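Local coordinates for fimbriae-associated protein FAP1 (Streptococcus parasanguinis, PDB 2X12), which probably mediates adhesion of the bacterium to host surfaces and biofilm formation as a cell-wall-anchored, serine-rich fimbrial protein, at residues D224-D236 with H268-D282. Numbering follows the deposited sequence.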
ATOM      1  N   ASP A 224     -12.132  -9.604   1.163  1.00 49.98           N
ATOM      2  CA  ASP A 224     -13.464  -9.069   0.867  1.00 51.53           C
ATOM      3  C   ASP A 224     -13.989  -9.673  -0.422  1.00 51.62           C
ATOM      4  O   ASP A 224     -13.330  -9.699  -1.506  1.00 50.68           O
ATOM      5  CB  ASP A 224     -13.455  -7.549   0.789  1.00 50.76           C
ATOM      6  CG  ASP A 224     -14.809  -6.917   1.204  1.00 56.58           C
ATOM      7  OD1 ASP A 224     -15.896  -7.587   1.148  1.00 63.47           O
ATOM      8  OD2 ASP A 224     -14.778  -5.717   1.596  1.00 60.58           O
ATOM      9  N   SER A 225     -15.174 -10.218  -0.263  1.00 52.98           N
ATOM     10  CA  SER A 225     -15.850 -10.855  -1.339  1.00 54.14           C
ATOM     11  C   SER A 225     -16.651  -9.802  -2.078  1.00 53.62           C
ATOM     12  O   SER A 225     -17.197 -10.079  -3.119  1.00 55.17           O
ATOM     13  CB  SER A 225     -16.772 -11.910  -0.774  1.00 57.18           C
ATOM     14  OG  SER A 225     -17.567 -11.335   0.251  1.00 57.55           O
ATOM     15  N   LYS A 226     -16.744  -8.598  -1.545  1.00 51.72           N
ATOM     16  CA  LYS A 226     -17.488  -7.532  -2.224  1.00 51.56           C
ATOM     17  C   LYS A 226     -16.558  -6.624  -3.018  1.00 48.37           C
ATOM     18  O   LYS A 226     -16.961  -5.845  -3.866  1.00 47.91           O
ATOM     19  CB  LYS A 226     -18.267  -6.727  -1.177  1.00 52.67           C
ATOM     20  CG  LYS A 226     -19.296  -7.563  -0.466  1.00 55.54           C
ATOM     21  CD  LYS A 226     -19.794  -6.906   0.808  1.00 57.84           C
ATOM     22  CE  LYS A 226     -21.335  -7.006   0.940  1.00 60.61           C
ATOM     23  NZ  LYS A 226     -21.907  -8.376   0.687  1.00 62.11           N
ATOM     24  N   LEU A 227     -15.286  -6.757  -2.720  1.00 46.10           N
ATOM     25  CA  LEU A 227     -14.277  -5.960  -3.359  1.00 43.72           C
ATOM     26  C   LEU A 227     -13.522  -6.868  -4.291  1.00 43.65           C
ATOM     27  O   LEU A 227     -13.045  -7.954  -3.904  1.00 44.01           O
ATOM     28  CB  LEU A 227     -13.346  -5.373  -2.313  1.00 41.52           C
ATOM     29  CG  LEU A 227     -12.466  -4.194  -2.684  1.00 37.01           C
ATOM     30  CD1 LEU A 227     -13.276  -2.953  -2.848  1.00 35.49           C
ATOM     31  CD2 LEU A 227     -11.477  -4.006  -1.579  1.00 32.94           C
ATOM     32  N   SER A 228     -13.430  -6.406  -5.525  1.00 44.10           N
ATOM     33  CA  SER A 228     -12.914  -7.196  -6.627  1.00 45.37           C
ATOM     34  C   SER A 228     -11.435  -6.898  -6.767  1.00 41.94           C
ATOM     35  O   SER A 228     -10.985  -5.953  -6.208  1.00 40.09           O
ATOM     36  CB  SER A 228     -13.694  -6.807  -7.897  1.00 47.58           C
ATOM     37  OG  SER A 228     -13.314  -5.471  -8.264  1.00 49.43           O
ATOM     38  N   THR A 229     -10.675  -7.681  -7.509  1.00 41.44           N
ATOM     39  CA  THR A 229      -9.259  -7.341  -7.651  1.00 39.65           C
ATOM     40  C   THR A 229      -9.175  -5.946  -8.244  1.00 38.79           C
ATOM     41  O   THR A 229     -10.199  -5.438  -8.739  1.00 40.67           O
ATOM     42  CB  THR A 229      -8.481  -8.320  -8.544  1.00 40.16           C
ATOM     43  OG1 THR A 229      -9.104  -8.387  -9.821  1.00 42.96           O
ATOM     44  CG2 THR A 229      -8.416  -9.727  -7.922  1.00 41.23           C
ATOM     45  N   PRO A 230      -7.983  -5.307  -8.171  1.00 36.24           N
ATOM     46  CA  PRO A 230      -7.856  -3.938  -8.646  1.00 35.69           C
ATOM     47  C   PRO A 230      -7.611  -3.834 -10.147  1.00 36.87           C
ATOM     48  O   PRO A 230      -7.029  -4.744 -10.768  1.00 37.59           O
ATOM     49  CB  PRO A 230      -6.647  -3.420  -7.878  1.00 33.74           C
ATOM     50  CG  PRO A 230      -5.801  -4.589  -7.681  1.00 33.06           C
ATOM     51  CD  PRO A 230      -6.737  -5.768  -7.527  1.00 34.53           C
ATOM     52  N   THR A 231      -8.035  -2.717 -10.719  1.00 37.38           N
ATOM     53  CA  THR A 231      -7.848  -2.473 -12.132  1.00 38.68           C
ATOM     54  C   THR A 231      -7.091  -1.172 -12.329  1.00 38.15           C
ATOM     55  O   THR A 231      -6.948  -0.369 -11.409  1.00 36.23           O
ATOM     56  CB  THR A 231      -9.200  -2.426 -12.878  1.00 41.41           C
ATOM     57  OG1 THR A 231     -10.000  -1.324 -12.391  1.00 41.80           O
ATOM     58  CG2 THR A 231      -9.973  -3.771 -12.689  1.00 42.09           C
ATOM     59  N   ASN A 232      -6.578  -0.995 -13.542  1.00 39.66           N
ATOM     60  CA  ASN A 232      -5.939   0.241 -13.941  1.00 40.16           C
ATOM     61  C   ASN A 232      -4.881   0.675 -12.920  1.00 36.81           C
ATOM     62  O   ASN A 232      -4.828   1.840 -12.509  1.00 36.70           O
ATOM     63  CB  ASN A 232      -7.049   1.295 -14.115  1.00 42.75           C
ATOM     64  CG  ASN A 232      -6.563   2.563 -14.805  1.00 47.03           C
ATOM     65  OD1 ASN A 232      -5.625   2.533 -15.612  1.00 51.86           O
ATOM     66  ND2 ASN A 232      -7.193   3.690 -14.481  1.00 50.16           N
ATOM     67  N   VAL A 233      -4.047  -0.266 -12.498  1.00 34.11           N
ATOM     68  CA  VAL A 233      -3.057   0.041 -11.474  1.00 31.93           C
ATOM     69  C   VAL A 233      -1.897   0.771 -12.108  1.00 32.89           C
ATOM     70  O   VAL A 233      -1.227   0.227 -13.010  1.00 33.92           O
ATOM     71  CB  VAL A 233      -2.505  -1.211 -10.830  1.00 29.96           C
ATOM     72  CG1 VAL A 233      -1.471  -0.844  -9.843  1.00 26.91           C
ATOM     73  CG2 VAL A 233      -3.613  -1.999 -10.162  1.00 29.61           C
ATOM     74  N   LEU A 234      -1.654   1.997 -11.652  1.00 33.13           N
ATOM     75  CA  LEU A 234      -0.635   2.831 -12.271  1.00 34.55           C
ATOM     76  C   LEU A 234       0.355   3.308 -11.251  1.00 33.93           C
ATOM     77  O   LEU A 234       0.038   3.402 -10.106  1.00 33.95           O
ATOM     78  CB  LEU A 234      -1.280   4.041 -12.948  1.00 37.10           C
ATOM     79  CG  LEU A 234      -2.336   3.806 -14.051  1.00 38.27           C
ATOM     80  CD1 LEU A 234      -2.685   5.164 -14.620  1.00 38.79           C
ATOM     81  CD2 LEU A 234      -1.924   2.792 -15.158  1.00 35.47           C
ATOM     82  N   ILE A 235       1.563   3.618 -11.665  1.00 35.17           N
ATOM     83  CA  ILE A 235       2.505   4.345 -10.816  1.00 35.15           C
ATOM     84  C   ILE A 235       3.071   5.503 -11.591  1.00 37.68           C
ATOM     85  O   ILE A 235       3.528   5.312 -12.728  1.00 38.69           O
ATOM     86  CB  ILE A 235       3.677   3.448 -10.436  1.00 33.91           C
ATOM     87  CG1 ILE A 235       3.159   2.226  -9.672  1.00 32.26           C
ATOM     88  CG2 ILE A 235       4.694   4.220  -9.606  1.00 32.85           C
ATOM     89  CD1 ILE A 235       4.241   1.427  -9.033  1.00 31.12           C
ATOM     90  N   ASP A 236       3.069   6.684 -10.970  1.00 39.11           N
ATOM     91  CA  ASP A 236       3.431   7.931 -11.674  1.00 43.13           C
ATOM     92  C   ASP A 236       2.705   8.049 -13.017  1.00 45.39           C
ATOM     93  O   ASP A 236       3.280   8.514 -13.991  1.00 47.93           O
ATOM     94  CB  ASP A 236       4.954   8.016 -11.873  1.00 43.57           C
ATOM     95  CG  ASP A 236       5.711   7.827 -10.552  1.00 43.93           C
ATOM     96  OD1 ASP A 236       5.272   8.455  -9.561  1.00 48.53           O
ATOM     97  OD2 ASP A 236       6.708   7.056 -10.488  1.00 40.95           O
ATOM     98  N   HIS A 268       6.676   8.817  -5.164  1.00 37.36           N
ATOM     99  CA  HIS A 268       5.879   8.204  -6.207  1.00 37.19           C
ATOM    100  C   HIS A 268       4.427   8.304  -5.882  1.00 37.05           C
ATOM    101  O   HIS A 268       4.093   8.475  -4.739  1.00 37.78           O
ATOM    102  CB  HIS A 268       6.252   6.764  -6.328  1.00 34.94           C
ATOM    103  CG  HIS A 268       7.617   6.555  -6.871  1.00 37.51           C
ATOM    104  ND1 HIS A 268       7.914   6.735  -8.205  1.00 40.34           N
ATOM    105  CD2 HIS A 268       8.775   6.186  -6.270  1.00 40.12           C
ATOM    106  CE1 HIS A 268       9.196   6.472  -8.404  1.00 42.09           C
ATOM    107  NE2 HIS A 268       9.744   6.138  -7.246  1.00 42.29           N
ATOM    108  N   THR A 269       3.576   8.190  -6.891  1.00 37.33           N
ATOM    109  CA  THR A 269       2.137   8.305  -6.724  1.00 37.43           C
ATOM    110  C   THR A 269       1.508   7.112  -7.349  1.00 35.94           C
ATOM    111  O   THR A 269       1.483   6.995  -8.563  1.00 37.45           O
ATOM    112  CB  THR A 269       1.631   9.549  -7.430  1.00 40.50           C
ATOM    113  OG1 THR A 269       2.315  10.681  -6.889  1.00 43.67           O
ATOM    114  CG2 THR A 269       0.111   9.727  -7.272  1.00 40.18           C
ATOM    115  N   ILE A 270       1.013   6.221  -6.510  1.00 34.03           N
ATOM    116  CA  ILE A 270       0.433   4.957  -6.946  1.00 32.74           C
ATOM    117  C   ILE A 270      -1.064   5.106  -6.918  1.00 33.75           C
ATOM    118  O   ILE A 270      -1.597   5.628  -5.954  1.00 34.72           O
ATOM    119  CB  ILE A 270       0.791   3.844  -5.959  1.00 30.95           C
ATOM    120  CG1 ILE A 270       2.297   3.876  -5.627  1.00 30.42           C
ATOM    121  CG2 ILE A 270       0.370   2.456  -6.484  1.00 28.94           C
ATOM    122  CD1 ILE A 270       2.670   3.159  -4.311  1.00 28.63           C
ATOM    123  N   THR A 271      -1.736   4.662  -7.969  1.00 34.43           N
ATOM    124  CA  THR A 271      -3.193   4.724  -8.055  1.00 35.49           C
ATOM    125  C   THR A 271      -3.761   3.464  -8.713  1.00 35.56           C
ATOM    126  O   THR A 271      -3.125   2.833  -9.585  1.00 35.51           O
ATOM    127  CB  THR A 271      -3.668   5.863  -8.910  1.00 37.57           C
ATOM    128  OG1 THR A 271      -3.188   5.653 -10.229  1.00 38.16           O
ATOM    129  CG2 THR A 271      -3.156   7.134  -8.401  1.00 38.24           C
ATOM    130  N   PHE A 272      -4.983   3.130  -8.307  1.00 36.27           N
ATOM    131  CA  PHE A 272      -5.716   1.980  -8.839  1.00 36.51           C
ATOM    132  C   PHE A 272      -7.185   2.079  -8.439  1.00 37.59           C
ATOM    133  O   PHE A 272      -7.562   2.915  -7.615  1.00 38.05           O
ATOM    134  CB  PHE A 272      -5.130   0.663  -8.318  1.00 34.60           C
ATOM    135  CG  PHE A 272      -5.114   0.563  -6.826  1.00 33.16           C
ATOM    136  CD1 PHE A 272      -6.160  -0.006  -6.140  1.00 34.73           C
ATOM    137  CD2 PHE A 272      -4.055   1.060  -6.101  1.00 31.66           C
ATOM    138  CE1 PHE A 272      -6.131  -0.083  -4.734  1.00 34.17           C
ATOM    139  CE2 PHE A 272      -4.022   0.988  -4.710  1.00 31.51           C
ATOM    140  CZ  PHE A 272      -5.056   0.435  -4.031  1.00 32.10           C
ATOM    141  N   ASP A 273      -7.994   1.215  -9.039  1.00 38.36           N
ATOM    142  CA  ASP A 273      -9.430   1.198  -8.869  1.00 39.50           C
ATOM    143  C   ASP A 273      -9.824  -0.170  -8.334  1.00 38.26           C
ATOM    144  O   ASP A 273      -9.158  -1.149  -8.598  1.00 38.06           O
ATOM    145  CB  ASP A 273     -10.089   1.437 -10.227  1.00 41.85           C
ATOM    146  CG  ASP A 273      -9.809   2.822 -10.781  1.00 44.86           C
ATOM    147  OD1 ASP A 273      -9.373   3.683  -9.963  1.00 45.41           O
ATOM    148  OD2 ASP A 273     -10.037   3.046 -12.019  1.00 47.12           O
ATOM    149  N   THR A 274     -10.904  -0.236  -7.584  1.00 37.97           N
ATOM    150  CA  THR A 274     -11.411  -1.492  -7.116  1.00 37.39           C
ATOM    151  C   THR A 274     -12.904  -1.421  -7.149  1.00 39.13           C
ATOM    152  O   THR A 274     -13.485  -0.548  -6.529  1.00 39.71           O
ATOM    153  CB  THR A 274     -10.965  -1.744  -5.650  1.00 36.13           C
ATOM    154  OG1 THR A 274     -11.583  -0.821  -4.758  1.00 36.55           O
ATOM    155  CG2 THR A 274      -9.486  -1.581  -5.493  1.00 34.32           C
ATOM    156  N   ALA A 275     -13.560  -2.312  -7.868  1.00 40.72           N
ATOM    157  CA  ALA A 275     -15.040  -2.288  -7.883  1.00 42.70           C
ATOM    158  C   ALA A 275     -15.606  -2.848  -6.562  1.00 42.90           C
ATOM    159  O   ALA A 275     -15.111  -3.841  -6.033  1.00 42.00           O
ATOM    160  CB  ALA A 275     -15.602  -3.030  -9.131  1.00 43.96           C
ATOM    161  N   PHE A 276     -16.616  -2.178  -6.008  1.00 44.70           N
ATOM    162  CA  PHE A 276     -17.198  -2.576  -4.718  1.00 45.52           C
ATOM    163  C   PHE A 276     -18.689  -2.867  -4.878  1.00 48.47           C
ATOM    164  O   PHE A 276     -19.432  -1.996  -5.244  1.00 50.02           O
ATOM    165  CB  PHE A 276     -16.995  -1.475  -3.688  1.00 44.45           C
ATOM    166  CG  PHE A 276     -17.466  -1.833  -2.302  1.00 45.29           C
ATOM    167  CD1 PHE A 276     -18.604  -1.294  -1.784  1.00 47.55           C
ATOM    168  CD2 PHE A 276     -16.773  -2.696  -1.513  1.00 46.45           C
ATOM    169  CE1 PHE A 276     -19.039  -1.612  -0.502  1.00 48.27           C
ATOM    170  CE2 PHE A 276     -17.226  -3.019  -0.219  1.00 47.46           C
ATOM    171  CZ  PHE A 276     -18.345  -2.475   0.267  1.00 47.93           C
ATOM    172  N   SER A 277     -19.126  -4.084  -4.584  1.00 50.01           N
ATOM    173  CA  SER A 277     -20.492  -4.511  -4.897  1.00 53.16           C
ATOM    174  C   SER A 277     -21.470  -4.374  -3.721  1.00 54.79           C
ATOM    175  O   SER A 277     -22.558  -4.973  -3.729  1.00 57.23           O
ATOM    176  CB  SER A 277     -20.486  -5.975  -5.319  1.00 54.19           C
ATOM    177  OG  SER A 277     -20.186  -6.773  -4.186  1.00 54.25           O
ATOM    178  N   GLY A 278     -21.091  -3.615  -2.706  1.00 53.61           N
ATOM    179  CA  GLY A 278     -21.962  -3.405  -1.558  1.00 55.01           C
ATOM    180  C   GLY A 278     -22.523  -2.005  -1.578  1.00 55.87           C
ATOM    181  O   GLY A 278     -22.121  -1.194  -2.415  1.00 54.59           O
ATOM    182  N   ARG A 279     -23.462  -1.735  -0.670  1.00 62.64           N
ATOM    183  CA  ARG A 279     -23.976  -0.393  -0.465  1.00 64.34           C
ATOM    184  C   ARG A 279     -23.072   0.346   0.513  1.00 61.22           C
ATOM    185  O   ARG A 279     -22.198  -0.245   1.119  1.00 59.00           O
ATOM    186  CB  ARG A 279     -25.373  -0.445   0.088  1.00 68.17           C
ATOM    187  CG  ARG A 279     -26.442  -0.929  -0.894  1.00 74.52           C
ATOM    188  CD  ARG A 279     -27.803  -0.930  -0.144  1.00 81.70           C
ATOM    189  NE  ARG A 279     -29.011  -0.932  -0.979  1.00 89.41           N
ATOM    190  CZ  ARG A 279     -30.255  -0.863  -0.483  1.00 96.16           C
ATOM    191  NH1 ARG A 279     -30.441  -0.782   0.836  1.00 97.29           N
ATOM    192  NH2 ARG A 279     -31.329  -0.878  -1.287  1.00100.65           N
ATOM    193  N   ALA A 280     -23.277   1.641   0.684  1.00 61.61           N
ATOM    194  CA  ALA A 280     -22.423   2.406   1.564  1.00 58.90           C
ATOM    195  C   ALA A 280     -22.230   1.747   2.938  1.00 57.48           C
ATOM    196  O   ALA A 280     -21.122   1.710   3.450  1.00 54.36           O
ATOM    197  CB  ALA A 280     -23.000   3.770   1.735  1.00 61.46           C
ATOM    198  N   ASN A 281     -23.301   1.237   3.525  1.00 59.62           N
ATOM    199  CA  ASN A 281     -23.259   0.673   4.865  1.00 59.65           C
ATOM    200  C   ASN A 281     -22.272  -0.438   5.020  1.00 56.56           C
ATOM    201  O   ASN A 281     -21.720  -0.624   6.079  1.00 55.37           O
ATOM    202  CB  ASN A 281     -24.618   0.125   5.213  1.00 63.89           C
ATOM    203  CG  ASN A 281     -25.707   1.176   5.056  1.00 69.93           C
ATOM    204  OD1 ASN A 281     -25.604   2.256   5.640  1.00 73.03           O
ATOM    205  ND2 ASN A 281     -26.727   0.888   4.227  1.00 74.23           N
ATOM    206  N   ASP A 282     -22.047  -1.181   3.949  1.00 55.66           N
ATOM    207  CA  ASP A 282     -21.125  -2.316   3.969  1.00 53.52           C
ATOM    208  C   ASP A 282     -19.698  -1.880   3.931  1.00 49.24           C
ATOM    209  O   ASP A 282     -18.816  -2.704   3.941  1.00 48.42           O
ATOM    210  CB  ASP A 282     -21.345  -3.219   2.762  1.00 54.72           C
ATOM    211  CG  ASP A 282     -22.750  -3.738   2.684  1.00 60.97           C
ATOM    212  OD1 ASP A 282     -23.249  -4.238   3.720  1.00 64.28           O
ATOM    213  OD2 ASP A 282     -23.358  -3.624   1.589  1.00 66.45           O
TER
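Asp236 and His268 close one end of an antiparallel strand pair in which an edge strand stays joined to its neighbour across a beta bulge. Asp236 OD2 accepts a hydrogen bond from His268 ND1 through its syn lone pair, at 2.6 Å and close to the imidazole plane, with carboxylate and ring turned 34° apart. Its other oxygen, OD1, accepts from Thr269 N at 3.2 Å, so one side chain grips both the ring and the backbone. Asp236 CG lies anti to its own carbonyl carbon (chi1 -53°), which swings the carboxylate across to the facing strand.

The register slips by one residue between the hydrogen-bonded pairs Thr231–Asp273 and Leu234–Thr271, and the chain turns a corner at Asn232. Beside this bulge Val233 lies alongside Phe272, pointing the same way, with CG2 3.6 Å from Phe272 CB. Pro230, three residues before Val233 on the same strand, brings CB to 3.9 Å from Phe272 CD1. Further along, Leu227 CD1 comes to the edge of the Phe276 ring, 3.8 Å from Phe276 CD2, the two side chains crossing at about a right angle.

Strand 227-235 is an edge strand of a five-stranded antiparallel sheet, and 268-276 lies between it and strand 190-197, where Trp193 stacks on Phe272. Strand 212-220 of the second sheet packs against Pro230, Ile270 and Phe272 through Ile217 and Ile219.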